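Local structure of ochratoxinase (Aspergillus niger, 4C65) at residues I282-T287 / A327-A332; G162-M167 / A176-I181; I10-L15 / H56-L61. The protein hydrolyses ochratoxin A to ochratoxin alpha and L-phenylalanine, acting as a zinc-dependent carboxypeptidase of the amidohydrolase superfamily that prefers aromatic C-terminal residues. All coordinates share one frame; numbering follows the deposited sequence.

Contact 1 (I282-T287 / A327-A332); sequences ILYVAT and AGVTIA
Tyr-284 meets Thr-330 and Ala-332 through its backbone, and the two short parallel strands are joined there. Tyr-284 N donates to Thr-330 O at 3.0 Å, and Ala-332 N donates to Tyr-284 O, also at 3.0 Å. The second donor stands 27° out of the carbonyl plane. Leu-283 supplies most of the side-chain contact on one face. Its CG lies anti to the backbone N (chi1 -171°), which brings both methyls to the other strand. Leu-283 CD2 packs on Ala-332 CB at 3.8 Å, while CD1 lies 3.4 Å from Thr-330 O, with Thr-330 CG2 at 3.8 Å. On the other face Tyr-284 touches with its CB, not its ring. CB lies 3.9 Å from Val-329 CG1 and 4.0 Å from Ile-331 CG1. The ring itself leads away from segment 327-332, and Ala-286 CB sits at its edge. Ile-331 also lays CG2 near Tyr-284 O, at 3.5 Å. At one end a water bridges the segments: it takes the N-H of Thr-330 and donates to Ile-282 O. Gly-328 ends helix 304-327 in a Schellman motif just before strand 331-332. The pair belongs to the twisted TIM barrel, and helices 288-297 and 304-327 make up most of the connection between the two strands. Val-285 lies close to the zinc ligand His-69, and Thr-287 OG1 is hydrogen-bonded to the zinc ligand His-265. Strand 262-263 lies on the far side of strand 283-285, and helices 271-280 and 304-327 pack against Tyr-284.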
loop_
_atom_site.group_PDB
_atom_site.type_symbol
_atom_site.label_atom_id
_atom_site.label_comp_id
_atom_site.label_asym_id
_atom_site.label_seq_id
_atom_site.Cartn_x
_atom_site.Cartn_y
_atom_site.Cartn_z
ATOM N N ILE A 282 -7.814 -38.540 22.067
ATOM C CA ILE A 282 -7.986 -37.113 22.056
ATOM C C ILE A 282 -8.156 -36.615 23.480
ATOM O O ILE A 282 -8.946 -37.156 24.238
ATOM C CB ILE A 282 -9.193 -36.709 21.212
ATOM C CG1 ILE A 282 -9.063 -37.308 19.801
ATOM C CG2 ILE A 282 -9.319 -35.180 21.148
ATOM C CD1 ILE A 282 -10.264 -37.090 18.896
ATOM N N LEU A 283 -7.414 -35.560 23.822
ATOM C CA LEU A 283 -7.402 -35.039 25.171
ATOM C C LEU A 283 -8.607 -34.134 25.414
ATOM O O LEU A 283 -8.979 -33.347 24.537
ATOM C CB LEU A 283 -6.121 -34.269 25.432
ATOM C CG LEU A 283 -5.861 -33.832 26.874
ATOM C CD1 LEU A 283 -5.655 -35.044 27.773
ATOM C CD2 LEU A 283 -4.636 -32.961 26.908
ATOM N N TYR A 284 -9.196 -34.252 26.619
ATOM C CA TYR A 284 -10.336 -33.460 27.049
ATOM C C TYR A 284 -9.869 -32.437 28.080
ATOM O O TYR A 284 -9.391 -32.807 29.153
ATOM C CB TYR A 284 -11.389 -34.365 27.677
ATOM C CG TYR A 284 -12.801 -33.794 27.850
ATOM C CD1 TYR A 284 -13.074 -32.791 28.765
ATOM C CD2 TYR A 284 -13.876 -34.328 27.140
ATOM C CE1 TYR A 284 -14.369 -32.311 28.950
ATOM C CE2 TYR A 284 -15.170 -33.857 27.306
ATOM C CZ TYR A 284 -15.421 -32.849 28.212
ATOM O OH TYR A 284 -16.708 -32.379 28.376
ATOM N N VAL A 285 -10.039 -31.158 27.760
ATOM C CA VAL A 285 -9.723 -30.077 28.666
ATOM C C VAL A 285 -10.971 -29.245 28.882
ATOM O O VAL A 285 -11.348 -28.430 28.035
ATOM C CB VAL A 285 -8.599 -29.210 28.095
ATOM C CG1 VAL A 285 -8.224 -28.105 29.074
ATOM C CG2 VAL A 285 -7.398 -30.086 27.769
ATOM N N ALA A 286 -11.586 -29.412 30.047
ATOM C CA ALA A 286 -12.923 -28.863 30.294
ATOM C C ALA A 286 -12.972 -27.334 30.482
ATOM O O ALA A 286 -13.917 -26.700 30.047
ATOM C CB ALA A 286 -13.551 -29.572 31.492
ATOM N N THR A 287 -11.940 -26.772 31.108
ATOM C CA THR A 287 -11.927 -25.365 31.566
ATOM C C THR A 287 -13.199 -24.986 32.308
ATOM O O THR A 287 -13.875 -24.031 31.963
ATOM C CB THR A 287 -11.626 -24.354 30.431
ATOM O OG1 THR A 287 -12.719 -24.290 29.520
ATOM C CG2 THR A 287 -10.382 -24.750 29.654
ATOM N N ALA A 327 -16.697 -42.105 31.561
ATOM C CA ALA A 327 -16.418 -42.980 30.418
ATOM C C ALA A 327 -14.938 -43.299 30.242
ATOM O O ALA A 327 -14.579 -44.123 29.409
ATOM C CB ALA A 327 -16.958 -42.356 29.146
ATOM N N GLY A 328 -14.076 -42.656 31.005
ATOM C CA GLY A 328 -12.646 -42.948 30.947
ATOM C C GLY A 328 -11.895 -42.252 29.821
ATOM O O GLY A 328 -10.832 -42.693 29.426
ATOM N N VAL A 329 -12.434 -41.135 29.324
ATOM C CA VAL A 329 -11.703 -40.228 28.403
ATOM C C VAL A 329 -10.509 -39.655 29.133
ATOM O O VAL A 329 -10.609 -39.337 30.317
ATOM C CB VAL A 329 -12.592 -39.058 27.941
ATOM C CG1 VAL A 329 -11.844 -38.152 26.963
ATOM C CG2 VAL A 329 -13.883 -39.578 27.307
ATOM N N THR A 330 -9.383 -39.542 28.446
ATOM C CA THR A 330 -8.192 -38.981 29.047
ATOM C C THR A 330 -8.343 -37.459 29.227
ATOM O O THR A 330 -8.612 -36.742 28.259
ATOM C CB THR A 330 -6.973 -39.230 28.167
ATOM O OG1 THR A 330 -6.842 -40.620 27.927
ATOM C CG2 THR A 330 -5.719 -38.709 28.836
ATOM N N ILE A 331 -8.168 -36.989 30.454
ATOM C CA ILE A 331 -8.459 -35.622 30.792
ATOM C C ILE A 331 -7.220 -34.910 31.297
ATOM O O ILE A 331 -6.383 -35.495 31.978
ATOM C CB ILE A 331 -9.583 -35.584 31.843
ATOM C CG1 ILE A 331 -10.862 -36.106 31.199
ATOM C CG2 ILE A 331 -9.836 -34.172 32.364
ATOM C CD1 ILE A 331 -11.719 -36.864 32.156
ATOM N N ALA A 332 -7.105 -33.633 30.951
ATOM C CA ALA A 332 -6.115 -32.755 31.561
ATOM C C ALA A 332 -6.818 -31.482 31.983
ATOM O O ALA A 332 -7.943 -31.198 31.540
ATOM C CB ALA A 332 -4.982 -32.454 30.615
HETATM O O HOH W 1 -9.036 -39.821 25.496
HETATM O O HOH W 2 -10.250 -30.703 32.168
#

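Contact 2 (G162-M167 / A176-I181); sequences GSYGVM and AGPLCI
Tyr-164, in the last turn of helix 157-164, lays its ring against Pro-178 and Leu-179. Just before it, Ser-163 puts CB over the centre of one ring face, 3.9 Å above the plane. Leu-179 CB lies over the opposite face, offset toward the rim. The Tyr-164 CG is anti to its carbonyl carbon (chi1 -60°), which carries the ring toward Pro-178 and Leu-179, whose side chains it crosses at about a right angle. Leu-179 O comes close to the inner part of the ring, 3.2 Å from Tyr-164 CD1. Farther out, Pro-178 CD meets Tyr-164 CE1 and Tyr-164 OH, each at 3.8 Å. At the base of the tyrosine, CB touches Ile-181 CG1 at 4.1 Å. Tyr-164 O accepts the N-H of Ile-181 at 3.1 Å, with the donor 55° out of the carbonyl plane. Helix and strand here belong to a beta-alpha-beta unit: strand 142-144, helix 157-164, then strand 179-181, parallel to the first. The bond thus ties the end of the connecting helix to the returning strand. Gly-165 leaves the helical path, and its CA approaches Ile-181 O. Val-166 follows with its N-H bound to a water, which donates in turn to Ile-181 O. Val-166 CG1 packs on Cys-180 SG at 3.5 Å. With chi1 at -178° the Cys-180 sulfur swings to the side opposite N and reaches this valine. Cys-180 and Val-166 also both touch helix 185-198. Next in the chain, Met-167 packs on Arg-190 of a neighbouring subunit.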
loop_
_atom_site.group_PDB
_atom_site.type_symbol
_atom_site.label_atom_id
_atom_site.label_comp_id
_atom_site.label_asym_id
_atom_site.label_seq_id
_atom_site.Cartn_x
_atom_site.Cartn_y
_atom_site.Cartn_z
ATOM N N GLY A 162 -6.100 -6.211 8.984
ATOM C CA GLY A 162 -4.832 -5.512 8.833
ATOM C C GLY A 162 -3.878 -5.877 9.945
ATOM O O GLY A 162 -2.700 -6.064 9.700
ATOM N N SER A 163 -4.392 -5.972 11.165
ATOM C CA SER A 163 -3.596 -6.411 12.304
ATOM C C SER A 163 -3.239 -7.910 12.274
ATOM O O SER A 163 -2.100 -8.273 12.504
ATOM C CB SER A 163 -4.314 -6.111 13.612
ATOM O OG SER A 163 -4.320 -4.726 13.905
ATOM N N TYR A 164 -4.199 -8.781 11.999
ATOM C CA TYR A 164 -4.020 -10.207 12.264
ATOM C C TYR A 164 -4.105 -11.124 11.077
ATOM O O TYR A 164 -3.947 -12.323 11.229
ATOM C CB TYR A 164 -5.041 -10.646 13.301
ATOM C CG TYR A 164 -4.928 -9.916 14.610
ATOM C CD1 TYR A 164 -3.705 -9.679 15.188
ATOM C CD2 TYR A 164 -6.054 -9.490 15.294
ATOM C CE1 TYR A 164 -3.601 -9.034 16.418
ATOM C CE2 TYR A 164 -5.968 -8.822 16.516
ATOM C CZ TYR A 164 -4.739 -8.610 17.080
ATOM O OH TYR A 164 -4.612 -7.957 18.279
ATOM N N GLY A 165 -4.378 -10.582 9.900
ATOM C CA GLY A 165 -4.503 -11.384 8.690
ATOM C C GLY A 165 -3.146 -11.871 8.247
ATOM O O GLY A 165 -2.121 -11.394 8.738
ATOM N N VAL A 166 -3.144 -12.785 7.290
ATOM C CA VAL A 166 -1.912 -13.396 6.794
ATOM C C VAL A 166 -1.568 -12.917 5.387
ATOM O O VAL A 166 -0.674 -13.470 4.743
ATOM C CB VAL A 166 -1.965 -14.946 6.829
ATOM C CG1 VAL A 166 -2.281 -15.434 8.235
ATOM C CG2 VAL A 166 -2.972 -15.511 5.815
ATOM N N MET A 167 -2.303 -11.919 4.907
ATOM C CA MET A 167 -1.950 -11.203 3.676
ATOM C C MET A 167 -1.242 -9.892 4.071
ATOM O O MET A 167 -1.248 -9.501 5.259
ATOM C CB MET A 167 -3.218 -10.871 2.868
ATOM C CG MET A 167 -4.088 -9.747 3.482
ATOM S SD MET A 167 -4.993 -10.192 5.012
ATOM C CE MET A 167 -6.257 -11.260 4.324
ATOM N N ALA A 176 2.636 -11.758 14.380
ATOM C CA ALA A 176 2.998 -12.093 15.766
ATOM C C ALA A 176 2.134 -11.422 16.817
ATOM O O ALA A 176 2.619 -10.691 17.678
ATOM C CB ALA A 176 4.446 -11.801 16.005
ATOM N N GLY A 177 0.837 -11.683 16.753
ATOM C CA GLY A 177 -0.113 -11.192 17.742
ATOM C C GLY A 177 -0.806 -12.325 18.472
ATOM O O GLY A 177 -0.475 -13.481 18.300
ATOM N N PRO A 178 -1.816 -11.993 19.267
ATOM C CA PRO A 178 -2.535 -13.011 20.002
ATOM C C PRO A 178 -3.514 -13.787 19.151
ATOM O O PRO A 178 -3.976 -14.845 19.544
ATOM C CB PRO A 178 -3.276 -12.224 21.076
ATOM C CG PRO A 178 -3.340 -10.828 20.621
ATOM C CD PRO A 178 -2.268 -10.625 19.587
ATOM N N LEU A 179 -3.792 -13.264 17.984
ATOM C CA LEU A 179 -4.754 -13.833 17.122
ATOM C C LEU A 179 -4.361 -13.771 15.666
ATOM O O LEU A 179 -3.663 -12.872 15.229
ATOM C CB LEU A 179 -6.076 -13.120 17.377
ATOM C CG LEU A 179 -7.064 -13.213 16.198
ATOM C CD1 LEU A 179 -7.897 -14.485 16.412
ATOM C CD2 LEU A 179 -7.930 -11.960 16.001
ATOM N N CYS A 180 -4.828 -14.762 14.924
ATOM C CA CYS A 180 -4.525 -14.844 13.527
ATOM C C CYS A 180 -5.800 -15.183 12.780
ATOM O O CYS A 180 -6.399 -16.228 13.013
ATOM C CB CYS A 180 -3.448 -15.889 13.294
ATOM S SG CYS A 180 -2.962 -16.040 11.566
ATOM N N ILE A 181 -6.201 -14.307 11.853
ATOM C CA ILE A 181 -7.363 -14.527 11.007
ATOM C C ILE A 181 -6.929 -15.041 9.642
ATOM O O ILE A 181 -6.085 -14.440 8.959
ATOM C CB ILE A 181 -8.162 -13.223 10.795
ATOM C CG1 ILE A 181 -8.476 -12.503 12.105
ATOM C CG2 ILE A 181 -9.334 -13.492 9.886
ATOM C CD1 ILE A 181 -9.628 -12.957 12.887
HETATM O O HOH W 3 -5.642 -13.391 6.461
#

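Contact 3 (I10-L15 / H56-L61); sequences IYAGLL and HRVPVL
Arg-57 stacks on Tyr-11, its bridge partner in a parallel pair of strands. Arg-57 CB starts on the same face of the sheet as the tyrosine. The first torsion, chi1 -81°, sets CG beside the backbone N, 3.8 Å from Tyr-11 CB. From CG the chain runs extended through CD to NE, alongside the tyrosine, and NE comes to 4.1 Å from Tyr-11 CD2. CZ then lies over the ring, 3.9 Å from its centroid, and the guanidinium and ring planes are 14° apart. NH1 sits above Tyr-11 CG at 3.4 Å, and NH2 is 3.5 Å from Tyr-11 CE2. Arg-57 NH1 also has a long, weak ion pair with Glu-41. The face of Ile-10, Ala-12, Val-58 and Leu-61 is mostly apolar, with the His-56 ring at its start beside His-413 and Trp-415. There Leu-61 crosses Ile-10, with CD1 3.7 Å from Ile-10 CG2, and Leu-61 CB meets Ala-12 CB. Before the corner, Tyr-11 N bonds to His-56 O and Val-58 N to Tyr-11 O. Both chains turn in step, at Gly-13 and Leu-14 and at Pro-59, and bonds run on: Gly-13 N to Val-58 O, Leu-14 N to Pro-59 O, and Leu-61 N to Leu-14 O. Strands 7-15, 26-31 and 54-58 are consistent with the beta-sandwich domain, while strand 60-67 leads toward zinc ligands His-69 and His-71. Before the corner, then, the chemistry is two-sided. The positive guanidinium lies flat on the ring's electron-rich face, an interaction that tolerates solvent, and mostly aliphatic groups, with His-56, take the other side.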
loop_
_atom_site.group_PDB
_atom_site.type_symbol
_atom_site.label_atom_id
_atom_site.label_comp_id
_atom_site.label_asym_id
_atom_site.label_seq_id
_atom_site.Cartn_x
_atom_site.Cartn_y
_atom_site.Cartn_z
ATOM N N ILE A 10 15.650 -35.602 48.137
ATOM C CA ILE A 10 14.465 -35.090 48.803
ATOM C C ILE A 10 13.717 -36.248 49.453
ATOM O O ILE A 10 13.315 -37.181 48.770
ATOM C CB ILE A 10 13.507 -34.414 47.807
ATOM C CG1 ILE A 10 14.231 -33.329 47.019
ATOM C CG2 ILE A 10 12.298 -33.843 48.543
ATOM C CD1 ILE A 10 13.553 -32.999 45.706
ATOM N N TYR A 11 13.587 -36.195 50.776
ATOM C CA TYR A 11 12.837 -37.190 51.519
ATOM C C TYR A 11 11.434 -36.700 51.709
ATOM O O TYR A 11 11.225 -35.546 52.091
ATOM C CB TYR A 11 13.469 -37.412 52.886
ATOM C CG TYR A 11 14.855 -38.011 52.830
ATOM C CD1 TYR A 11 15.039 -39.380 52.830
ATOM C CD2 TYR A 11 15.973 -37.205 52.751
ATOM C CE1 TYR A 11 16.309 -39.938 52.782
ATOM C CE2 TYR A 11 17.258 -37.757 52.706
ATOM C CZ TYR A 11 17.413 -39.124 52.734
ATOM O OH TYR A 11 18.657 -39.675 52.702
ATOM N N ALA A 12 10.465 -37.571 51.454
ATOM C CA ALA A 12 9.067 -37.171 51.504
ATOM C C ALA A 12 8.229 -38.079 52.384
ATOM O O ALA A 12 8.212 -39.284 52.176
ATOM C CB ALA A 12 8.481 -37.122 50.093
ATOM N N GLY A 13 7.494 -37.490 53.329
ATOM C CA GLY A 13 6.521 -38.233 54.120
ATOM C C GLY A 13 5.514 -38.956 53.228
ATOM O O GLY A 13 5.194 -40.121 53.439
ATOM N N LEU A 14 5.043 -38.250 52.208
ATOM C CA LEU A 14 4.162 -38.807 51.189
ATOM C C LEU A 14 4.637 -38.352 49.811
ATOM O O LEU A 14 4.853 -37.164 49.584
ATOM C CB LEU A 14 2.736 -38.316 51.431
ATOM C CG LEU A 14 1.654 -38.830 50.486
ATOM C CD1 LEU A 14 1.356 -40.296 50.755
ATOM C CD2 LEU A 14 0.401 -37.983 50.634
ATOM N N LEU A 15 4.773 -39.301 48.887
ATOM C CA LEU A 15 5.180 -38.990 47.522
ATOM C C LEU A 15 4.081 -39.385 46.547
ATOM O O LEU A 15 3.720 -40.546 46.466
ATOM C CB LEU A 15 6.498 -39.679 47.170
ATOM C CG LEU A 15 7.132 -39.283 45.825
ATOM C CD1 LEU A 15 8.644 -39.249 45.912
ATOM C CD2 LEU A 15 6.703 -40.201 44.689
ATOM N N HIS A 56 16.754 -32.382 51.382
ATOM C CA HIS A 56 15.555 -31.738 51.896
ATOM C C HIS A 56 14.640 -32.773 52.483
ATOM O O HIS A 56 14.618 -33.913 52.011
ATOM C CB HIS A 56 14.834 -30.999 50.767
ATOM C CG HIS A 56 15.674 -29.949 50.133
ATOM N ND1 HIS A 56 15.739 -28.660 50.612
ATOM C CD2 HIS A 56 16.533 -30.012 49.093
ATOM C CE1 HIS A 56 16.578 -27.962 49.867
ATOM N NE2 HIS A 56 17.077 -28.762 48.944
ATOM N N ARG A 57 13.852 -32.360 53.465
ATOM C CA ARG A 57 12.848 -33.213 54.061
ATOM C C ARG A 57 11.538 -32.488 54.052
ATOM O O ARG A 57 11.413 -31.453 54.667
ATOM C CB ARG A 57 13.272 -33.564 55.494
ATOM C CG ARG A 57 14.275 -34.685 55.459
ATOM C CD ARG A 57 14.838 -35.047 56.795
ATOM N NE ARG A 57 16.124 -35.741 56.616
ATOM C CZ ARG A 57 16.241 -37.034 56.315
ATOM N NH1 ARG A 57 15.165 -37.819 56.167
ATOM N NH2 ARG A 57 17.443 -37.567 56.160
ATOM N N VAL A 58 10.550 -33.040 53.360
ATOM C CA VAL A 58 9.268 -32.381 53.190
ATOM C C VAL A 58 8.124 -33.355 53.442
ATOM O O VAL A 58 8.282 -34.555 53.257
ATOM C CB VAL A 58 9.126 -31.787 51.754
ATOM C CG1 VAL A 58 10.261 -30.821 51.468
ATOM C CG2 VAL A 58 9.091 -32.883 50.697
ATOM N N PRO A 59 6.961 -32.834 53.850
ATOM C CA PRO A 59 5.831 -33.728 54.133
ATOM C C PRO A 59 5.260 -34.367 52.885
ATOM O O PRO A 59 4.952 -35.550 52.900
ATOM C CB PRO A 59 4.781 -32.809 54.782
ATOM C CG PRO A 59 5.500 -31.555 55.152
ATOM C CD PRO A 59 6.679 -31.439 54.220
ATOM N N VAL A 60 5.137 -33.592 51.810
ATOM C CA VAL A 60 4.518 -34.072 50.575
ATOM C C VAL A 60 5.313 -33.642 49.356
ATOM O O VAL A 60 5.660 -32.471 49.223
ATOM C CB VAL A 60 3.063 -33.553 50.432
ATOM C CG1 VAL A 60 2.442 -34.020 49.126
ATOM C CG2 VAL A 60 2.225 -34.029 51.610
ATOM N N LEU A 61 5.533 -34.587 48.448
ATOM C CA LEU A 61 6.211 -34.312 47.199
ATOM C C LEU A 61 5.377 -34.815 46.019
ATOM O O LEU A 61 4.753 -35.887 46.103
ATOM C CB LEU A 61 7.571 -34.989 47.183
ATOM C CG LEU A 61 8.605 -34.433 46.221
ATOM C CD1 LEU A 61 9.155 -33.094 46.696
ATOM C CD2 LEU A 61 9.743 -35.438 46.043
#

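Contacts 1 and 2 are both buried, yet they hold different elements. Contact 1 joins two adjacent strands of the barrel, close to zinc ligands. Contact 2 joins a helix end to a strand, farther from the chain's centre and next to neighbouring subunits. Contact 3 is only partly buried and lies away from the annotated sites. It pairs strands in register on either side of a corner, with the largest buried area of the three. Contacts 1 and 2 combine few backbone bonds with a bridging water, whereas contact 3 has five direct bonds and a charged stack. The centres of contacts 2 and 3 are 47 Å apart, on opposite sides of the chain's centre.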